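Local coordinates for protein PspGI restriction endonuclease (Pyrococcus sp. GI-H, PDB 3BM3) that probably cleaves DNA at a specific sequence as a type II restriction endonuclease, and is captured here in complex with its substrate DNA, at residues C[190-195]-C[213-218]; C[217-222]-C[241-246]. The protein carries 2 engineered substitutions. All blocks are in the same frame, centred on the assembly; numbering follows the deposited sequence.

Contact 1 (C[190-195]-C[213-218]); sequences VGFDEE and YVIDGR
V190 and Y213 pair on neighbouring parallel strands of a mixed sheet, their CA atoms 4.5 Å apart, and G191 N closes the ladder with a nearly straight hydrogen bond to Y213 O (3.0 Å, 171° at the hydrogen). Next along the chains, water 1 links them: it accepts from the backbone N of both D193 and I215 and makes a weak bond to G191 O. The side chain at the middle of the contact is I215. With CG1 anti to the backbone N (chi1 -172°), its arm reaches across to F192 and sets CD1 over the centre of the ring, 3.5 Å from the centroid and only 7° off the normal, a CH-pi contact; I215 CG1 lies over F192 CE1 on that same face. The other branch, I215 CG2, lies against the backbone carbonyl D193 O at 3.5 Å. E194 crosses I215 at about a right angle, its OE2 3.3 Å from I215 CD1. This carboxylate is not left among hydrocarbon alone, since OE2 also forms a salt bridge with K57 and is linked through water 2 to G217 N. Behind it the aliphatic part of R218 runs past E194 O, with R218 CD at 3.2 Å, while the guanidinium goes on to S221, E225 and F196 O. D193 OD1 accepts from E195 N, an Asx turn that shapes the loop here. Within the fold, the contact joins the C-terminal ends of the two parallel strands of a beta-alpha-beta unit, 186-191 and 211-214, connected by helix 198-206. Helix 52-80 lies against F192 and I215, F104 stacks on the F192 ring, and helix 249-259 covers V190 and Y213.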
loop_
_atom_site.group_PDB
_atom_site.type_symbol
_atom_site.label_atom_id
_atom_site.label_comp_id
_atom_site.label_asym_id
_atom_site.label_seq_id
_atom_site.Cartn_x
_atom_site.Cartn_y
_atom_site.Cartn_z
ATOM N N VAL C 190 14.157 -1.501 2.751
ATOM C CA VAL C 190 14.831 -0.947 1.592
ATOM C C VAL C 190 13.787 -0.316 0.673
ATOM O O VAL C 190 12.850 -0.981 0.277
ATOM C CB VAL C 190 15.556 -2.045 0.791
ATOM C CG1 VAL C 190 16.192 -1.461 -0.435
ATOM C CG2 VAL C 190 16.537 -2.770 1.655
ATOM N N GLY C 191 13.995 0.956 0.353
ATOM C CA GLY C 191 13.156 1.662 -0.580
ATOM C C GLY C 191 14.048 2.117 -1.687
ATOM O O GLY C 191 15.252 2.331 -1.484
ATOM N N PHE C 192 13.513 2.189 -2.883
ATOM C CA PHE C 192 14.306 2.614 -4.015
ATOM C C PHE C 192 13.590 3.817 -4.628
ATOM O O PHE C 192 13.122 3.797 -5.761
ATOM C CB PHE C 192 14.472 1.463 -4.993
ATOM C CG PHE C 192 15.766 1.514 -5.757
ATOM C CD1 PHE C 192 16.947 1.459 -5.085
ATOM C CD2 PHE C 192 15.777 1.602 -7.138
ATOM C CE1 PHE C 192 18.163 1.541 -5.765
ATOM C CE2 PHE C 192 16.978 1.657 -7.812
ATOM C CZ PHE C 192 18.165 1.596 -7.101
ATOM N N ASP C 193 13.517 4.868 -3.819
ATOM C CA ASP C 193 12.579 5.961 -4.033
ATOM C C ASP C 193 13.272 7.229 -3.681
ATOM O O ASP C 193 13.611 7.474 -2.530
ATOM C CB ASP C 193 11.313 5.752 -3.173
ATOM C CG ASP C 193 10.208 6.735 -3.476
ATOM O OD1 ASP C 193 10.495 7.809 -4.038
ATOM O OD2 ASP C 193 9.045 6.439 -3.100
ATOM N N GLU C 194 13.453 8.057 -4.687
ATOM C CA GLU C 194 14.109 9.337 -4.525
ATOM C C GLU C 194 13.263 10.316 -3.712
ATOM O O GLU C 194 13.783 11.336 -3.272
ATOM C CB GLU C 194 14.467 9.922 -5.907
ATOM C CG GLU C 194 15.250 8.952 -6.813
ATOM C CD GLU C 194 16.774 8.926 -6.585
ATOM O OE1 GLU C 194 17.297 9.658 -5.694
ATOM O OE2 GLU C 194 17.436 8.170 -7.343
ATOM N N GLU C 195 11.976 10.006 -3.487
ATOM C CA GLU C 195 11.093 10.857 -2.705
ATOM C C GLU C 195 10.796 10.271 -1.334
ATOM O O GLU C 195 9.871 10.670 -0.665
ATOM C CB GLU C 195 9.794 11.127 -3.475
ATOM C CG GLU C 195 10.021 11.809 -4.813
ATOM C CD GLU C 195 10.974 13.006 -4.763
ATOM O OE1 GLU C 195 10.821 13.875 -3.854
ATOM O OE2 GLU C 195 11.867 13.088 -5.648
ATOM N N TYR C 213 17.108 1.623 4.465
ATOM C CA TYR C 213 17.991 1.826 3.323
ATOM C C TYR C 213 17.302 2.622 2.244
ATOM O O TYR C 213 16.157 2.355 1.915
ATOM C CB TYR C 213 18.459 0.509 2.732
ATOM C CG TYR C 213 19.367 -0.201 3.707
ATOM C CD1 TYR C 213 20.739 -0.051 3.630
ATOM C CD2 TYR C 213 18.831 -0.977 4.727
ATOM C CE1 TYR C 213 21.561 -0.666 4.535
ATOM C CE2 TYR C 213 19.616 -1.598 5.637
ATOM C CZ TYR C 213 21.010 -1.435 5.550
ATOM O OH TYR C 213 21.811 -2.068 6.470
ATOM N N VAL C 214 18.002 3.598 1.713
ATOM C CA VAL C 214 17.412 4.558 0.804
ATOM C C VAL C 214 18.255 4.559 -0.473
ATOM O O VAL C 214 19.450 4.351 -0.443
ATOM C CB VAL C 214 17.317 5.975 1.441
ATOM C CG1 VAL C 214 16.613 5.955 2.812
ATOM C CG2 VAL C 214 18.653 6.619 1.586
ATOM N N ILE C 215 17.617 4.733 -1.623
ATOM C CA ILE C 215 18.334 4.794 -2.864
ATOM C C ILE C 215 19.449 5.835 -2.676
ATOM O O ILE C 215 19.236 6.868 -2.076
ATOM C CB ILE C 215 17.401 5.162 -4.029
ATOM C CG1 ILE C 215 18.120 5.036 -5.364
ATOM C CG2 ILE C 215 16.707 6.521 -3.814
ATOM C CD1 ILE C 215 17.177 5.008 -6.563
ATOM N N ASP C 216 20.636 5.553 -3.195
ATOM C CA ASP C 216 21.803 6.350 -2.839
ATOM C C ASP C 216 21.593 7.822 -3.067
ATOM O O ASP C 216 22.020 8.630 -2.241
ATOM C CB ASP C 216 23.055 5.876 -3.563
ATOM C CG ASP C 216 23.562 4.534 -3.073
ATOM O OD1 ASP C 216 22.851 3.809 -2.366
ATOM O OD2 ASP C 216 24.712 4.205 -3.445
ATOM N N GLY C 217 20.925 8.156 -4.177
ATOM C CA GLY C 217 20.654 9.536 -4.583
ATOM C C GLY C 217 19.849 10.356 -3.606
ATOM O O GLY C 217 19.847 11.581 -3.656
ATOM N N ARG C 218 19.140 9.683 -2.704
ATOM C CA ARG C 218 18.303 10.373 -1.718
ATOM C C ARG C 218 18.957 10.482 -0.354
ATOM O O ARG C 218 18.539 11.253 0.477
ATOM C CB ARG C 218 16.958 9.625 -1.645
ATOM C CG ARG C 218 15.959 10.150 -0.643
ATOM C CD ARG C 218 15.743 11.635 -0.704
ATOM N NE ARG C 218 14.639 11.964 0.190
ATOM C CZ ARG C 218 14.490 13.119 0.828
ATOM N NH1 ARG C 218 15.379 14.105 0.686
ATOM N NH2 ARG C 218 13.456 13.290 1.619
HETATM O O HOH W 1 14.753 5.395 -1.142
HETATM O O HOH W 2 20.094 7.411 -6.862
#

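Contact 2 (C[217-222]-C[241-246])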
loop_
_atom_site.group_PDB
_atom_site.type_symbol
_atom_site.label_atom_id
_atom_site.label_comp_id
_atom_site.label_asym_id
_atom_site.label_seq_id
_atom_site.Cartn_x
_atom_site.Cartn_y
_atom_site.Cartn_z
ATOM N N GLY C 217 20.925 8.156 -4.177
ATOM C CA GLY C 217 20.654 9.536 -4.583
ATOM C C GLY C 217 19.849 10.356 -3.606
ATOM O O GLY C 217 19.847 11.581 -3.656
ATOM N N ARG C 218 19.140 9.683 -2.704
ATOM C CA ARG C 218 18.303 10.373 -1.718
ATOM C C ARG C 218 18.957 10.482 -0.354
ATOM O O ARG C 218 18.539 11.253 0.477
ATOM C CB ARG C 218 16.958 9.625 -1.645
ATOM C CG ARG C 218 15.959 10.150 -0.643
ATOM C CD ARG C 218 15.743 11.635 -0.704
ATOM N NE ARG C 218 14.639 11.964 0.190
ATOM C CZ ARG C 218 14.490 13.119 0.828
ATOM N NH1 ARG C 218 15.379 14.105 0.686
ATOM N NH2 ARG C 218 13.456 13.290 1.619
ATOM N N TYR C 219 20.013 9.717 -0.123
ATOM C CA TYR C 219 20.617 9.631 1.191
ATOM C C TYR C 219 21.028 11.007 1.687
ATOM O O TYR C 219 20.639 11.437 2.756
ATOM C CB TYR C 219 21.799 8.680 1.186
ATOM C CG TYR C 219 22.446 8.580 2.526
ATOM C CD1 TYR C 219 21.917 7.767 3.518
ATOM C CD2 TYR C 219 23.542 9.347 2.834
ATOM C CE1 TYR C 219 22.488 7.710 4.774
ATOM C CE2 TYR C 219 24.139 9.273 4.075
ATOM C CZ TYR C 219 23.591 8.465 5.051
ATOM O OH TYR C 219 24.202 8.424 6.281
ATOM N N ASP C 220 21.837 11.699 0.906
ATOM C CA ASP C 220 22.371 12.984 1.375
ATOM C C ASP C 220 21.294 14.002 1.725
ATOM O O ASP C 220 21.355 14.657 2.766
ATOM C CB ASP C 220 23.349 13.577 0.368
ATOM C CG ASP C 220 24.698 12.903 0.401
ATOM O OD1 ASP C 220 24.920 12.056 1.274
ATOM O OD2 ASP C 220 25.549 13.260 -0.448
ATOM N N SER C 221 20.303 14.158 0.858
ATOM C CA SER C 221 19.270 15.168 1.088
ATOM C C SER C 221 18.399 14.753 2.271
ATOM O O SER C 221 17.958 15.593 3.036
ATOM C CB SER C 221 18.421 15.396 -0.169
ATOM O OG SER C 221 17.822 14.196 -0.647
ATOM N N LEU C 222 18.181 13.452 2.434
ATOM C CA LEU C 222 17.388 12.970 3.548
ATOM C C LEU C 222 18.091 13.263 4.847
ATOM O O LEU C 222 17.478 13.788 5.785
ATOM C CB LEU C 222 17.075 11.470 3.402
ATOM C CG LEU C 222 16.456 10.861 4.655
ATOM C CD1 LEU C 222 15.139 11.566 5.021
ATOM C CD2 LEU C 222 16.293 9.364 4.490
ATOM N N GLN C 241 22.325 6.989 12.233
ATOM C CA GLN C 241 23.108 5.758 12.250
ATOM C C GLN C 241 22.394 4.557 11.640
ATOM O O GLN C 241 23.047 3.645 11.164
ATOM C CB GLN C 241 23.538 5.411 13.660
ATOM C CG GLN C 241 24.535 6.419 14.234
ATOM C CD GLN C 241 24.604 6.417 15.768
ATOM O OE1 GLN C 241 25.310 7.242 16.367
ATOM N NE2 GLN C 241 23.839 5.509 16.410
ATOM N N LYS C 242 21.068 4.589 11.691
ATOM C CA LYS C 242 20.220 3.506 11.231
ATOM C C LYS C 242 19.687 3.758 9.822
ATOM O O LYS C 242 18.963 2.929 9.301
ATOM C CB LYS C 242 19.062 3.328 12.206
ATOM C CG LYS C 242 19.538 2.829 13.593
ATOM C CD LYS C 242 18.491 3.004 14.722
ATOM C CE LYS C 242 19.123 2.740 16.121
ATOM N NZ LYS C 242 20.014 3.834 16.698
ATOM N N ILE C 243 20.023 4.889 9.216
ATOM C CA ILE C 243 19.593 5.186 7.853
ATOM C C ILE C 243 20.822 5.027 7.000
ATOM O O ILE C 243 21.843 5.575 7.318
ATOM C CB ILE C 243 19.041 6.633 7.729
ATOM C CG1 ILE C 243 17.772 6.773 8.569
ATOM C CG2 ILE C 243 18.785 7.004 6.301
ATOM C CD1 ILE C 243 17.387 8.266 8.816
ATOM N N ARG C 244 20.697 4.274 5.915
ATOM C CA ARG C 244 21.849 3.870 5.139
ATOM C C ARG C 244 21.540 4.004 3.664
ATOM O O ARG C 244 20.393 3.930 3.244
ATOM C CB ARG C 244 22.208 2.409 5.411
ATOM C CG ARG C 244 22.392 1.997 6.847
ATOM C CD ARG C 244 23.693 2.425 7.341
ATOM N NE ARG C 244 24.744 1.525 6.852
ATOM C CZ ARG C 244 26.027 1.861 6.775
ATOM N NH1 ARG C 244 26.408 3.090 7.086
ATOM N NH2 ARG C 244 26.908 0.989 6.351
ATOM N N ARG C 245 22.589 4.154 2.873
ATOM C CA ARG C 245 22.436 4.059 1.442
ATOM C C ARG C 245 22.161 2.618 1.057
ATOM O O ARG C 245 22.712 1.678 1.621
ATOM C CB ARG C 245 23.731 4.529 0.766
ATOM C CG ARG C 245 24.052 5.944 0.963
ATOM C CD ARG C 245 25.390 6.225 0.287
ATOM N NE ARG C 245 25.698 7.657 0.211
ATOM C CZ ARG C 245 26.304 8.361 1.173
ATOM N NH1 ARG C 245 26.672 7.779 2.314
ATOM N NH2 ARG C 245 26.547 9.661 0.998
ATOM N N PHE C 246 21.354 2.452 0.018
ATOM C CA PHE C 246 21.136 1.152 -0.585
ATOM C C PHE C 246 22.441 0.397 -0.815
ATOM O O PHE C 246 22.559 -0.779 -0.527
ATOM C CB PHE C 246 20.406 1.339 -1.909
ATOM C CG PHE C 246 20.236 0.067 -2.682
ATOM C CD1 PHE C 246 19.172 -0.768 -2.425
ATOM C CD2 PHE C 246 21.158 -0.314 -3.642
ATOM C CE1 PHE C 246 19.002 -1.925 -3.153
ATOM C CE2 PHE C 246 20.993 -1.491 -4.359
ATOM C CZ PHE C 246 19.910 -2.283 -4.103
HETATM O O HOH W 3 23.813 6.847 8.048
#
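Y219 on helix 216-227 meets R245 on strand 243-245 with their CA atoms 5.9 Å apart; the local axes pass 8.0 Å from each other and run at 143°, closer to antiparallel than to parallel. The Y219 ring carries most of the contact. Swung out by CG anti to the backbone N (chi1 180°), it projects from the helix across the strand and is met by different groups on different sides. I243 O lies at its edge, near the ring plane, 3.4 Å from Y219 CE1. R245 crosses the tyrosine at about a right angle: R245 CG rests on the ring at Y219 CG (3.5 Å), and the chain, extended from CG to NE, carries the guanidinium outward until Y219 CD2 lies over the centre of one guanidinium face, 3.4 Å from R245 CZ. The ring and guanidinium planes are inclined by 36°, so the two groups overlap without lying flat on one another. Beyond the ring the guanidinium ends in a salt bridge, R245 NH2 to D220 OD1 at 2.9 Å, with the carboxylate turned almost perpendicular to it. One arginine thus bridges strand to helix twice, by packing on Y219 and by charge to D220, on the more exposed side of the contact. Farther along the helix the side chains meet through hydrocarbon: I243 CG2 touches L222 CD2 at 3.9 Å and sits near Y219 CE1. I243 is buried there among I223 and I226 of helix 216-227 and A201 and L205 of helix 198-206. Strand 243-245 is one of the two outermost strands of the mixed sheet within this chain, paired with strand 211-214, whose V214 reaches Y219 and L222, so the helix lies across both strands.

In the fold
Contacts 1 and 2 are consecutive along the chain, their centres about 7 Å apart, and share G217 and R218 early in helix 216-227. Contact 1 ties strand 211-214 to 186-191; contact 2 packs helix 216-227 on strand 243-245, which pairs with 211-214 on its other side. They meet at V214: its N is probably hydrogen-bonded to R244 O (2.9 Å), and its O probably accepts from F246 N (2.7 Å). F246 then turns its ring edge-to-face with F192 of contact 1. The sheet is consistent with the core of a PD-(D/E)XK-clan nuclease, as in the EcoRII C-terminal family. Nearest atoms lie about 6 Å (contact 1) and 8 Å (contact 2) from the bound DNA.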